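Local coordinates for protein KLLA0E08119p (Kluyveromyces lactis, PDB 3VA7) that probably makes urea-1-carboxylate from urea, hydrogencarbonate and ATP by way of a biotin cofactor, as the urea carboxylase part of a longer urea-degrading enzyme, at residues T329-G334 with G361-A366; E873-V878 with I909-E914; R1022-I1027 with V1047-T1052. One frame throughout, in Å; residues are numbered along the deposited sequence.

Interaction 1: residues T329-G334 with G361-A366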
ATOM      1  N   THR A 329      20.529 -24.989 -20.037  1.00 31.98           N
ATOM      2  CA  THR A 329      21.379 -25.377 -21.159  1.00 31.76           C
ATOM      3  C   THR A 329      22.390 -24.265 -21.489  1.00 31.28           C
ATOM      4  O   THR A 329      23.607 -24.528 -21.714  1.00 31.30           O
ATOM      5  CB  THR A 329      20.482 -25.743 -22.390  1.00 32.06           C
ATOM      6  OG1 THR A 329      19.611 -26.832 -22.034  1.00 33.86           O
ATOM      7  CG2 THR A 329      21.295 -26.161 -23.564  1.00 30.71           C
ATOM      8  N   GLU A 330      21.906 -23.025 -21.505  1.00 31.10           N
ATOM      9  CA  GLU A 330      22.799 -21.867 -21.793  1.00 31.58           C
ATOM     10  C   GLU A 330      23.897 -21.684 -20.705  1.00 31.67           C
ATOM     11  O   GLU A 330      24.980 -21.181 -20.977  1.00 30.12           O
ATOM     12  CB  GLU A 330      22.002 -20.565 -21.995  1.00 31.18           C
ATOM     13  CG  GLU A 330      21.114 -20.564 -23.231  1.00 30.77           C
ATOM     14  CD  GLU A 330      20.398 -19.231 -23.497  1.00 33.33           C
ATOM     15  OE1 GLU A 330      20.376 -18.358 -22.580  1.00 33.22           O
ATOM     16  OE2 GLU A 330      19.867 -19.039 -24.636  1.00 33.59           O
ATOM     17  N   MET A 331      23.614 -22.128 -19.486  1.00 31.97           N
ATOM     18  CA  MET A 331      24.549 -21.872 -18.431  1.00 33.30           C
ATOM     19  C   MET A 331      25.656 -22.866 -18.678  1.00 32.72           C
ATOM     20  O   MET A 331      26.845 -22.492 -18.642  1.00 33.45           O
ATOM     21  CB  MET A 331      23.937 -22.078 -17.023  1.00 34.36           C
ATOM     22  CG  MET A 331      22.947 -21.028 -16.572  1.00 39.14           C
ATOM     23  SD  MET A 331      23.748 -19.524 -15.953  1.00 52.06           S
ATOM     24  CE  MET A 331      23.604 -18.631 -17.518  1.00 45.57           C
ATOM     25  N   VAL A 332      25.294 -24.129 -18.908  1.00 30.97           N
ATOM     26  CA  VAL A 332      26.353 -25.149 -18.985  1.00 30.23           C
ATOM     27  C   VAL A 332      27.204 -25.162 -20.284  1.00 30.52           C
ATOM     28  O   VAL A 332      28.296 -25.738 -20.297  1.00 31.30           O
ATOM     29  CB  VAL A 332      25.878 -26.535 -18.604  1.00 29.67           C
ATOM     30  CG1 VAL A 332      25.160 -26.447 -17.291  1.00 26.24           C
ATOM     31  CG2 VAL A 332      24.970 -27.108 -19.679  1.00 29.88           C
ATOM     32  N   THR A 333      26.754 -24.457 -21.325  1.00 29.52           N
ATOM     33  CA  THR A 333      27.438 -24.474 -22.630  1.00 28.81           C
ATOM     34  C   THR A 333      28.000 -23.079 -23.002  1.00 28.20           C
ATOM     35  O   THR A 333      28.961 -22.961 -23.746  1.00 26.94           O
ATOM     36  CB  THR A 333      26.452 -24.988 -23.715  1.00 29.10           C
ATOM     37  OG1 THR A 333      25.362 -24.080 -23.867  1.00 30.24           O
ATOM     38  CG2 THR A 333      25.839 -26.340 -23.292  1.00 28.18           C
ATOM     39  N   GLY A 334      27.407 -22.022 -22.425  1.00 27.84           N
ATOM     40  CA  GLY A 334      27.776 -20.642 -22.700  1.00 26.33           C
ATOM     41  C   GLY A 334      27.196 -20.183 -24.018  1.00 27.34           C
ATOM     42  O   GLY A 334      27.655 -19.182 -24.579  1.00 27.66           O
ATOM     43  N   GLY A 361      29.987 -27.845 -15.693  1.00 44.73           N
ATOM     44  CA  GLY A 361      29.256 -27.754 -14.432  1.00 42.38           C
ATOM     45  C   GLY A 361      27.845 -28.275 -14.504  1.00 41.55           C
ATOM     46  O   GLY A 361      27.525 -29.108 -15.350  1.00 41.45           O
ATOM     47  N   ALA A 362      26.993 -27.786 -13.602  1.00 40.45           N
ATOM     48  CA  ALA A 362      25.589 -28.183 -13.576  1.00 40.23           C
ATOM     49  C   ALA A 362      24.753 -26.956 -13.275  1.00 40.03           C
ATOM     50  O   ALA A 362      25.244 -26.010 -12.655  1.00 41.02           O
ATOM     51  CB  ALA A 362      25.321 -29.286 -12.538  1.00 39.78           C
ATOM     52  N   SER A 363      23.496 -26.967 -13.715  1.00 38.57           N
ATOM     53  CA  SER A 363      22.705 -25.773 -13.628  1.00 37.51           C
ATOM     54  C   SER A 363      21.277 -26.129 -13.395  1.00 36.91           C
ATOM     55  O   SER A 363      20.803 -27.132 -13.908  1.00 36.97           O
ATOM     56  CB  SER A 363      22.861 -24.907 -14.883  1.00 37.77           C
ATOM     57  OG  SER A 363      21.906 -23.882 -14.922  1.00 35.97           O
ATOM     58  N   ILE A 364      20.615 -25.321 -12.562  1.00 36.18           N
ATOM     59  CA  ILE A 364      19.226 -25.556 -12.218  1.00 34.59           C
ATOM     60  C   ILE A 364      18.354 -24.295 -12.161  1.00 33.35           C
ATOM     61  O   ILE A 364      18.834 -23.185 -11.915  1.00 32.69           O
ATOM     62  CB  ILE A 364      19.015 -26.558 -11.013  1.00 35.43           C
ATOM     63  CG1 ILE A 364      17.868 -26.084 -10.168  1.00 35.44           C
ATOM     64  CG2 ILE A 364      20.331 -27.010 -10.172  1.00 34.21           C
ATOM     65  CD1 ILE A 364      16.668 -26.924 -10.416  1.00 40.44           C
ATOM     66  N   GLU A 365      17.077 -24.489 -12.461  1.00 32.49           N
ATOM     67  CA  GLU A 365      16.124 -23.410 -12.672  1.00 32.68           C
ATOM     68  C   GLU A 365      14.895 -23.682 -11.811  1.00 32.81           C
ATOM     69  O   GLU A 365      14.428 -24.811 -11.758  1.00 33.54           O
ATOM     70  CB  GLU A 365      15.685 -23.333 -14.147  1.00 31.79           C
ATOM     71  CG  GLU A 365      14.539 -22.377 -14.352  1.00 33.24           C
ATOM     72  CD  GLU A 365      14.137 -22.190 -15.802  1.00 36.20           C
ATOM     73  OE1 GLU A 365      14.563 -21.178 -16.402  1.00 36.98           O
ATOM     74  OE2 GLU A 365      13.376 -23.024 -16.337  1.00 34.37           O
ATOM     75  N   ALA A 366      14.383 -22.653 -11.145  1.00 32.44           N
ATOM     76  CA  ALA A 366      13.123 -22.746 -10.413  1.00 32.39           C
ATOM     77  C   ALA A 366      12.180 -21.693 -10.988  1.00 32.53           C
ATOM     78  O   ALA A 366      12.593 -20.564 -11.336  1.00 32.03           O
ATOM     79  CB  ALA A 366      13.348 -22.506  -8.888  1.00 31.36           C
TER

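Interaction 2: residues E873-V878 with I909-E914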
ATOM      1  N   GLU A 873      19.536  21.805  15.323  1.00 31.21           N
ATOM      2  CA  GLU A 873      20.476  20.832  14.768  1.00 32.78           C
ATOM      3  C   GLU A 873      21.903  21.177  15.142  1.00 32.50           C
ATOM      4  O   GLU A 873      22.740  20.306  15.377  1.00 33.93           O
ATOM      5  CB  GLU A 873      20.345  20.681  13.246  1.00 33.67           C
ATOM      6  CG  GLU A 873      19.074  19.917  12.766  1.00 40.65           C
ATOM      7  CD  GLU A 873      18.886  20.046  11.240  1.00 52.62           C
ATOM      8  OE1 GLU A 873      18.379  21.115  10.758  1.00 57.38           O
ATOM      9  OE2 GLU A 873      19.248  19.084  10.507  1.00 56.31           O
ATOM     10  N   ARG A 874      22.168  22.470  15.176  1.00 32.36           N
ATOM     11  CA  ARG A 874      23.440  23.040  15.478  1.00 31.35           C
ATOM     12  C   ARG A 874      23.831  22.751  16.937  1.00 31.48           C
ATOM     13  O   ARG A 874      24.971  22.421  17.211  1.00 31.17           O
ATOM     14  CB  ARG A 874      23.277  24.516  15.306  1.00 31.23           C
ATOM     15  CG  ARG A 874      24.512  25.290  14.866  1.00 31.90           C
ATOM     16  CD  ARG A 874      24.178  26.778  14.940  1.00 30.80           C
ATOM     17  NE  ARG A 874      25.354  27.498  15.348  1.00 35.93           N
ATOM     18  CZ  ARG A 874      25.449  28.283  16.422  1.00 38.66           C
ATOM     19  NH1 ARG A 874      24.409  28.540  17.258  1.00 34.26           N
ATOM     20  NH2 ARG A 874      26.621  28.851  16.630  1.00 39.23           N
ATOM     21  N   HIS A 875      22.901  22.885  17.875  1.00 30.61           N
ATOM     22  CA  HIS A 875      23.205  22.536  19.247  1.00 30.50           C
ATOM     23  C   HIS A 875      23.124  21.052  19.455  1.00 31.19           C
ATOM     24  O   HIS A 875      23.463  20.573  20.517  1.00 31.72           O
ATOM     25  CB  HIS A 875      22.232  23.193  20.198  1.00 30.21           C
ATOM     26  CG  HIS A 875      22.422  24.660  20.272  1.00 29.48           C
ATOM     27  ND1 HIS A 875      23.155  25.264  21.275  1.00 27.64           N
ATOM     28  CD2 HIS A 875      22.023  25.644  19.442  1.00 26.76           C
ATOM     29  CE1 HIS A 875      23.173  26.564  21.059  1.00 29.15           C
ATOM     30  NE2 HIS A 875      22.474  26.825  19.972  1.00 26.08           N
ATOM     31  N   GLN A 876      22.625  20.318  18.466  1.00 31.79           N
ATOM     32  CA  GLN A 876      22.535  18.871  18.580  1.00 32.14           C
ATOM     33  C   GLN A 876      21.784  18.511  19.879  1.00 31.30           C
ATOM     34  O   GLN A 876      22.080  17.526  20.507  1.00 30.95           O
ATOM     35  CB  GLN A 876      23.942  18.227  18.570  1.00 33.15           C
ATOM     36  CG  GLN A 876      24.850  18.564  17.384  1.00 37.83           C
ATOM     37  CD  GLN A 876      26.333  18.066  17.583  1.00 47.35           C
ATOM     38  OE1 GLN A 876      27.044  18.406  18.589  1.00 50.05           O
ATOM     39  NE2 GLN A 876      26.794  17.262  16.621  1.00 46.06           N
ATOM     40  N   THR A 877      20.781  19.294  20.246  1.00 30.25           N
ATOM     41  CA  THR A 877      20.137  19.093  21.498  1.00 29.86           C
ATOM     42  C   THR A 877      19.769  17.667  21.762  1.00 29.97           C
ATOM     43  O   THR A 877      19.103  17.087  20.954  1.00 31.75           O
ATOM     44  CB  THR A 877      18.806  19.879  21.586  1.00 30.59           C
ATOM     45  OG1 THR A 877      18.987  21.228  21.146  1.00 26.88           O
ATOM     46  CG2 THR A 877      18.249  19.826  23.057  1.00 30.00           C
ATOM     47  N   VAL A 878      20.136  17.116  22.916  1.00 30.08           N
ATOM     48  CA  VAL A 878      19.636  15.802  23.347  1.00 29.32           C
ATOM     49  C   VAL A 878      18.144  15.838  23.750  1.00 28.81           C
ATOM     50  O   VAL A 878      17.656  16.787  24.389  1.00 29.26           O
ATOM     51  CB  VAL A 878      20.545  15.234  24.509  1.00 29.83           C
ATOM     52  CG1 VAL A 878      19.897  14.051  25.287  1.00 26.65           C
ATOM     53  CG2 VAL A 878      21.874  14.818  23.949  1.00 28.90           C
ATOM     54  N   ILE A 909      13.503  28.956  24.195  1.00 27.08           N
ATOM     55  CA  ILE A 909      13.474  30.400  24.389  1.00 28.73           C
ATOM     56  C   ILE A 909      14.861  30.932  24.055  1.00 29.68           C
ATOM     57  O   ILE A 909      15.003  32.024  23.517  1.00 30.15           O
ATOM     58  CB  ILE A 909      13.316  30.793  25.855  1.00 30.09           C
ATOM     59  CG1 ILE A 909      12.046  30.214  26.518  1.00 29.86           C
ATOM     60  CG2 ILE A 909      13.543  32.323  26.043  1.00 29.37           C
ATOM     61  CD1 ILE A 909      10.852  30.571  25.910  1.00 29.19           C
ATOM     62  N   ALA A 910      15.890  30.148  24.368  1.00 30.36           N
ATOM     63  CA  ALA A 910      17.234  30.639  24.260  1.00 31.31           C
ATOM     64  C   ALA A 910      17.772  30.515  22.862  1.00 32.18           C
ATOM     65  O   ALA A 910      18.347  31.494  22.339  1.00 31.93           O
ATOM     66  CB  ALA A 910      18.148  29.965  25.271  1.00 31.84           C
ATOM     67  N   TYR A 911      17.597  29.345  22.234  1.00 33.18           N
ATOM     68  CA  TYR A 911      18.012  29.232  20.827  1.00 33.95           C
ATOM     69  C   TYR A 911      17.235  30.277  19.998  1.00 35.10           C
ATOM     70  O   TYR A 911      17.698  30.695  18.918  1.00 34.84           O
ATOM     71  CB  TYR A 911      17.704  27.866  20.221  1.00 34.07           C
ATOM     72  CG  TYR A 911      18.243  26.637  20.919  1.00 34.15           C
ATOM     73  CD1 TYR A 911      17.557  25.425  20.805  1.00 31.25           C
ATOM     74  CD2 TYR A 911      19.443  26.668  21.663  1.00 31.63           C
ATOM     75  CE1 TYR A 911      18.005  24.325  21.390  1.00 30.76           C
ATOM     76  CE2 TYR A 911      19.900  25.551  22.272  1.00 31.93           C
ATOM     77  CZ  TYR A 911      19.171  24.365  22.140  1.00 32.49           C
ATOM     78  OH  TYR A 911      19.576  23.213  22.768  1.00 30.76           O
ATOM     79  N   GLU A 912      16.053  30.683  20.485  1.00 34.89           N
ATOM     80  CA  GLU A 912      15.246  31.618  19.714  1.00 35.07           C
ATOM     81  C   GLU A 912      15.974  32.916  19.469  1.00 34.75           C
ATOM     82  O   GLU A 912      15.790  33.509  18.408  1.00 35.68           O
ATOM     83  CB  GLU A 912      13.909  31.911  20.382  1.00 35.65           C
ATOM     84  CG  GLU A 912      13.055  32.960  19.651  1.00 37.25           C
ATOM     85  CD  GLU A 912      12.438  32.479  18.338  1.00 37.01           C
ATOM     86  OE1 GLU A 912      12.257  31.284  18.146  1.00 37.63           O
ATOM     87  OE2 GLU A 912      12.100  33.316  17.492  1.00 40.79           O
ATOM     88  N   SER A 913      16.804  33.358  20.428  1.00 33.39           N
ATOM     89  CA  SER A 913      17.555  34.625  20.277  1.00 31.09           C
ATOM     90  C   SER A 913      18.789  34.454  19.401  1.00 30.70           C
ATOM     91  O   SER A 913      19.455  35.437  19.079  1.00 30.35           O
ATOM     92  CB  SER A 913      17.938  35.198  21.626  1.00 30.76           C
ATOM     93  OG  SER A 913      18.922  34.376  22.277  1.00 32.23           O
ATOM     94  N   GLU A 914      19.101  33.217  19.009  1.00 29.54           N
ATOM     95  CA  GLU A 914      20.255  32.988  18.193  1.00 30.01           C
ATOM     96  C   GLU A 914      19.931  33.017  16.722  1.00 31.39           C
ATOM     97  O   GLU A 914      20.832  32.974  15.884  1.00 32.10           O
ATOM     98  CB  GLU A 914      20.935  31.658  18.564  1.00 30.07           C
ATOM     99  CG  GLU A 914      21.535  31.667  19.969  1.00 29.43           C
ATOM    100  CD  GLU A 914      21.874  30.279  20.550  1.00 34.91           C
ATOM    101  OE1 GLU A 914      22.220  29.338  19.757  1.00 31.60           O
ATOM    102  OE2 GLU A 914      21.817  30.170  21.834  1.00 36.98           O
TER

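Interaction 3: residues R1022-I1027 with V1047-T1052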
ATOM      1  N   ARG A1022      -8.681  10.582  -3.766  1.00 24.96           N
ATOM      2  CA  ARG A1022      -7.238  10.792  -4.021  1.00 24.89           C
ATOM      3  C   ARG A1022      -6.983  11.835  -5.112  1.00 24.17           C
ATOM      4  O   ARG A1022      -7.551  11.771  -6.203  1.00 24.76           O
ATOM      5  CB  ARG A1022      -6.649   9.436  -4.425  1.00 25.88           C
ATOM      6  CG  ARG A1022      -5.211   9.380  -4.939  1.00 27.85           C
ATOM      7  CD  ARG A1022      -4.608   8.030  -4.639  1.00 27.77           C
ATOM      8  NE  ARG A1022      -3.778   7.469  -5.725  1.00 35.64           N
ATOM      9  CZ  ARG A1022      -4.243   7.033  -6.888  1.00 37.58           C
ATOM     10  NH1 ARG A1022      -5.533   7.123  -7.138  1.00 44.83           N
ATOM     11  NH2 ARG A1022      -3.440   6.512  -7.800  1.00 38.05           N
ATOM     12  N   GLY A1023      -6.141  12.811  -4.816  1.00 23.82           N
ATOM     13  CA  GLY A1023      -5.761  13.841  -5.783  1.00 22.03           C
ATOM     14  C   GLY A1023      -6.652  15.069  -5.796  1.00 21.46           C
ATOM     15  O   GLY A1023      -6.325  16.059  -6.456  1.00 21.00           O
ATOM     16  N   VAL A1024      -7.767  15.023  -5.066  1.00 21.29           N
ATOM     17  CA  VAL A1024      -8.644  16.208  -4.933  1.00 21.28           C
ATOM     18  C   VAL A1024      -7.868  17.450  -4.453  1.00 21.83           C
ATOM     19  O   VAL A1024      -7.026  17.353  -3.556  1.00 22.85           O
ATOM     20  CB  VAL A1024      -9.820  15.903  -4.010  1.00 21.54           C
ATOM     21  CG1 VAL A1024     -10.500  17.156  -3.554  1.00 20.76           C
ATOM     22  CG2 VAL A1024     -10.833  14.974  -4.727  1.00 22.03           C
ATOM     23  N   VAL A1025      -8.100  18.598  -5.078  1.00 21.12           N
ATOM     24  CA  VAL A1025      -7.483  19.817  -4.662  1.00 20.46           C
ATOM     25  C   VAL A1025      -8.456  20.633  -3.829  1.00 23.07           C
ATOM     26  O   VAL A1025      -9.671  20.783  -4.208  1.00 25.37           O
ATOM     27  CB  VAL A1025      -7.042  20.604  -5.888  1.00 21.28           C
ATOM     28  CG1 VAL A1025      -6.651  22.069  -5.558  1.00 15.73           C
ATOM     29  CG2 VAL A1025      -5.893  19.838  -6.627  1.00 19.57           C
ATOM     30  N   GLY A1026      -7.974  21.157  -2.695  1.00 22.83           N
ATOM     31  CA  GLY A1026      -8.827  21.924  -1.848  1.00 23.71           C
ATOM     32  C   GLY A1026      -8.397  23.349  -1.551  1.00 25.37           C
ATOM     33  O   GLY A1026      -7.216  23.735  -1.762  1.00 24.74           O
ATOM     34  N   ILE A1027      -9.365  24.133  -1.046  1.00 25.75           N
ATOM     35  CA  ILE A1027      -9.106  25.490  -0.625  1.00 26.70           C
ATOM     36  C   ILE A1027      -9.754  25.653   0.705  1.00 27.94           C
ATOM     37  O   ILE A1027     -10.954  25.473   0.862  1.00 26.67           O
ATOM     38  CB  ILE A1027      -9.557  26.571  -1.639  1.00 26.67           C
ATOM     39  CG1 ILE A1027      -8.970  26.288  -3.023  1.00 27.59           C
ATOM     40  CG2 ILE A1027      -9.157  27.972  -1.188  1.00 24.11           C
ATOM     41  CD1 ILE A1027      -7.574  26.889  -3.270  1.00 26.16           C
ATOM     42  N   VAL A1047     -12.470  21.721  -5.235  1.00 24.39           N
ATOM     43  CA  VAL A1047     -12.348  22.620  -6.363  1.00 23.18           C
ATOM     44  C   VAL A1047     -11.976  21.815  -7.622  1.00 24.40           C
ATOM     45  O   VAL A1047     -12.320  22.203  -8.734  1.00 25.94           O
ATOM     46  CB  VAL A1047     -11.324  23.629  -5.872  1.00 23.85           C
ATOM     47  CG1 VAL A1047      -9.994  23.695  -6.624  1.00 21.40           C
ATOM     48  CG2 VAL A1047     -11.958  24.877  -5.434  1.00 25.10           C
ATOM     49  N   GLY A1048     -11.340  20.655  -7.476  1.00 23.43           N
ATOM     50  CA  GLY A1048     -10.926  19.914  -8.659  1.00 23.01           C
ATOM     51  C   GLY A1048      -9.938  18.832  -8.303  1.00 23.47           C
ATOM     52  O   GLY A1048      -9.746  18.535  -7.107  1.00 24.57           O
ATOM     53  N   ARG A1049      -9.310  18.212  -9.298  1.00 22.82           N
ATOM     54  CA  ARG A1049      -8.439  17.102  -8.972  1.00 22.35           C
ATOM     55  C   ARG A1049      -7.183  17.032  -9.836  1.00 23.02           C
ATOM     56  O   ARG A1049      -7.257  17.244 -11.039  1.00 22.98           O
ATOM     57  CB  ARG A1049      -9.243  15.806  -8.993  1.00 21.72           C
ATOM     58  CG  ARG A1049      -8.539  14.585  -8.525  1.00 21.39           C
ATOM     59  CD  ARG A1049      -9.482  13.340  -8.536  1.00 25.31           C
ATOM     60  NE  ARG A1049     -10.388  13.277  -9.681  1.00 26.56           N
ATOM     61  CZ  ARG A1049     -10.421  12.291 -10.579  1.00 28.39           C
ATOM     62  NH1 ARG A1049      -9.641  11.227 -10.453  1.00 27.09           N
ATOM     63  NH2 ARG A1049     -11.280  12.352 -11.587  1.00 27.59           N
ATOM     64  N   THR A1050      -6.041  16.778  -9.179  1.00 23.42           N
ATOM     65  CA  THR A1050      -4.746  16.450  -9.796  1.00 23.75           C
ATOM     66  C   THR A1050      -4.393  14.999  -9.527  1.00 24.20           C
ATOM     67  O   THR A1050      -5.266  14.153  -9.240  1.00 24.66           O
ATOM     68  CB  THR A1050      -3.548  17.102  -9.076  1.00 24.44           C
ATOM     69  OG1 THR A1050      -3.963  17.986  -8.017  1.00 26.26           O
ATOM     70  CG2 THR A1050      -2.538  17.705 -10.046  1.00 22.22           C
ATOM     71  N   ILE A1051      -3.082  14.739  -9.608  1.00 23.71           N
ATOM     72  CA  ILE A1051      -2.471  13.477  -9.240  1.00 23.43           C
ATOM     73  C   ILE A1051      -1.893  13.608  -7.820  1.00 24.22           C
ATOM     74  O   ILE A1051      -1.387  14.680  -7.434  1.00 24.70           O
ATOM     75  CB  ILE A1051      -1.260  13.108 -10.165  1.00 23.53           C
ATOM     76  CG1 ILE A1051      -0.139  14.179 -10.046  1.00 22.05           C
ATOM     77  CG2 ILE A1051      -1.720  12.808 -11.554  1.00 21.02           C
ATOM     78  CD1 ILE A1051       1.034  14.029 -10.926  1.00 20.17           C
ATOM     79  N   THR A1052      -1.898  12.495  -7.089  1.00 23.72           N
ATOM     80  CA  THR A1052      -1.324  12.439  -5.754  1.00 22.87           C
ATOM     81  C   THR A1052       0.122  12.836  -5.765  1.00 22.84           C
ATOM     82  O   THR A1052       0.876  12.439  -6.646  1.00 23.13           O
ATOM     83  CB  THR A1052      -1.420  11.007  -5.136  1.00 22.53           C
ATOM     84  OG1 THR A1052      -0.919  11.058  -3.789  1.00 21.66           O
ATOM     85  CG2 THR A1052      -0.660  10.007  -5.954  1.00 18.00           C
TER
HETATM   86  O   HOH W   1      -5.790  11.701  -8.340  1.00 35.16           O

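Interaction 1: residues T329-G334 with G361-A366
V332 lays its CG1 methyl against S363, with CG1 3.7 Å from S363 CB, and the same methyl lies 4.1 Å from G361 O, just ahead of the strand. This is a helix packed on a β-sheet in the biotin carboxylase region: the last turn of helix 326-333 runs alongside the start of strand 362-372, in the reverse direction, the strand being part of a large antiparallel sheet. The short axes of 329-333 and 362-366 approach to 7.5 Å and run nearly antiparallel, at 160°. V332 CG1 sits anti to the carbonyl carbon (chi1 -50°), a setting that turns the methyl to the strand. M331 joins from the neighbouring position. Its CB lies 3.4 Å from S363 OG and its CG 3.5 Å from the same oxygen, after which bends at chi2 and chi3 carry the sulfur end away from the strand. Among the residues bordering the interface, T270 meets V332, while I417 and H419 on strand 412-420 meet M331. S363 thus offers CB to V332 and OG to the aliphatic start of M331, but the hydroxyl spends its polar character on the sheet: S363 OG is hydrogen-bonded to the backbone oxygen of V418.

Interaction 2: residues E873-V878 with I909-E914
The imidazole of H875 carries the Y911 ring on one face and a carboxylate oxygen, E914 OE1, at its edge. The two rings form a face-to-face stack with centroids 4.1 Å apart and planes inclined by 25°; Y911 CE2 stands over the middle of the imidazole, 3.3 Å from H875 CG. At the edge, H875 NE2 donates to E914 OE1 over 2.5 Å with an N-H...O angle of 151°, the oxygen lying close to the ring plane and accepting through its syn lone pair. The carboxylate is itself twisted from the imidazole by 43°. E914 OE1 also meets R874, whose NH1 is 3.4 Å away in a salt bridge that approaches at the guanidinium edge. These side chains join helix 859-875 and the turn after it to the region of helix 901-912 in the carboxyltransferase region of subdomains C and D. Immediately beyond the first helix, Q876 takes positive phi and turns the chain, and T877 then points back at the second segment. There T877 OG1 and Y911 OH share a 2.6 Å hydrogen bond whose donor could be either hydroxyl. The phenol is consequently gripped at its far end as well as along its face, while Q871 and V872 of the first helix add further packing against it. E914 N donates to Y911 O at 2.9 Å, which fixes the main chain from which the carboxylate side chain starts. That carboxylate would tend to favour a protonated imidazole while the nearby R874 would oppose it, so the net effect is uncertain.

Interaction 3: residues R1022-I1027 with V1047-T1052
V1047 pairs through its backbone, V1047 N donating to V1025 O at 3.1 Å, while its methyls diverge: CG1 rests 3.9 Å from V1025 CG1 and CG2 meets I1027 CG1 at 4.1 Å. Next, G1048 O accepts a nearly straight bond from V1025 N (177° at the hydrogen), which makes V1025 and G1048 a hydrogen-bonded pair of an antiparallel ladder in the mixed sheet of the carboxyltransferase C and D region. R1049 forms the non-hydrogen-bonded pair with V1024, on the same face of the sheet. Its CG lies 3.4 Å from G1023 C and its CD the same distance from R1022 O, so the aliphatic stem runs over the opposing backbone before the guanidinium reaches D936 and E1087. T1050 N donates to G1023 O over 2.8 Å from above the carbonyl plane, and OG1 adds a weak bond to the same oxygen. A water then bridges T1050 O and R1022 O, donating to both. Past I1051, T1052 CG2 lies 4.0 Å from R1022 NE, its hydroxyl bonded to N1036 O. Main-chain bonds and one water, with the weak bond from T1050 OG1, therefore carry the polar link, whereas R1049 brings only its stem; R1022 pairs with D1094, and these separate acidic partners probably offset the charges of the two guanidinium groups.

The three contacts belong to separate places in a multidomain chain. Interaction 1 lies in the biotin carboxylase region, its centre about 53 Å from that of interaction 3 and about 62 Å from that of interaction 2; interactions 1 and 3 stand on opposite sides of the chain's centre. Interactions 2 and 3 share the carboxyltransferase C and D region, yet their nearest atoms are still about 26 Å apart. Interaction 3 lies near the bound urea: the V1024 side chain is about 9 Å from it, and strand 1024-1028 pairs with strand 1031-1034, which supplies C1033 to the urea pocket. Interaction 2 is instead a surface contact between the regions of helices 859-875 and 901-912.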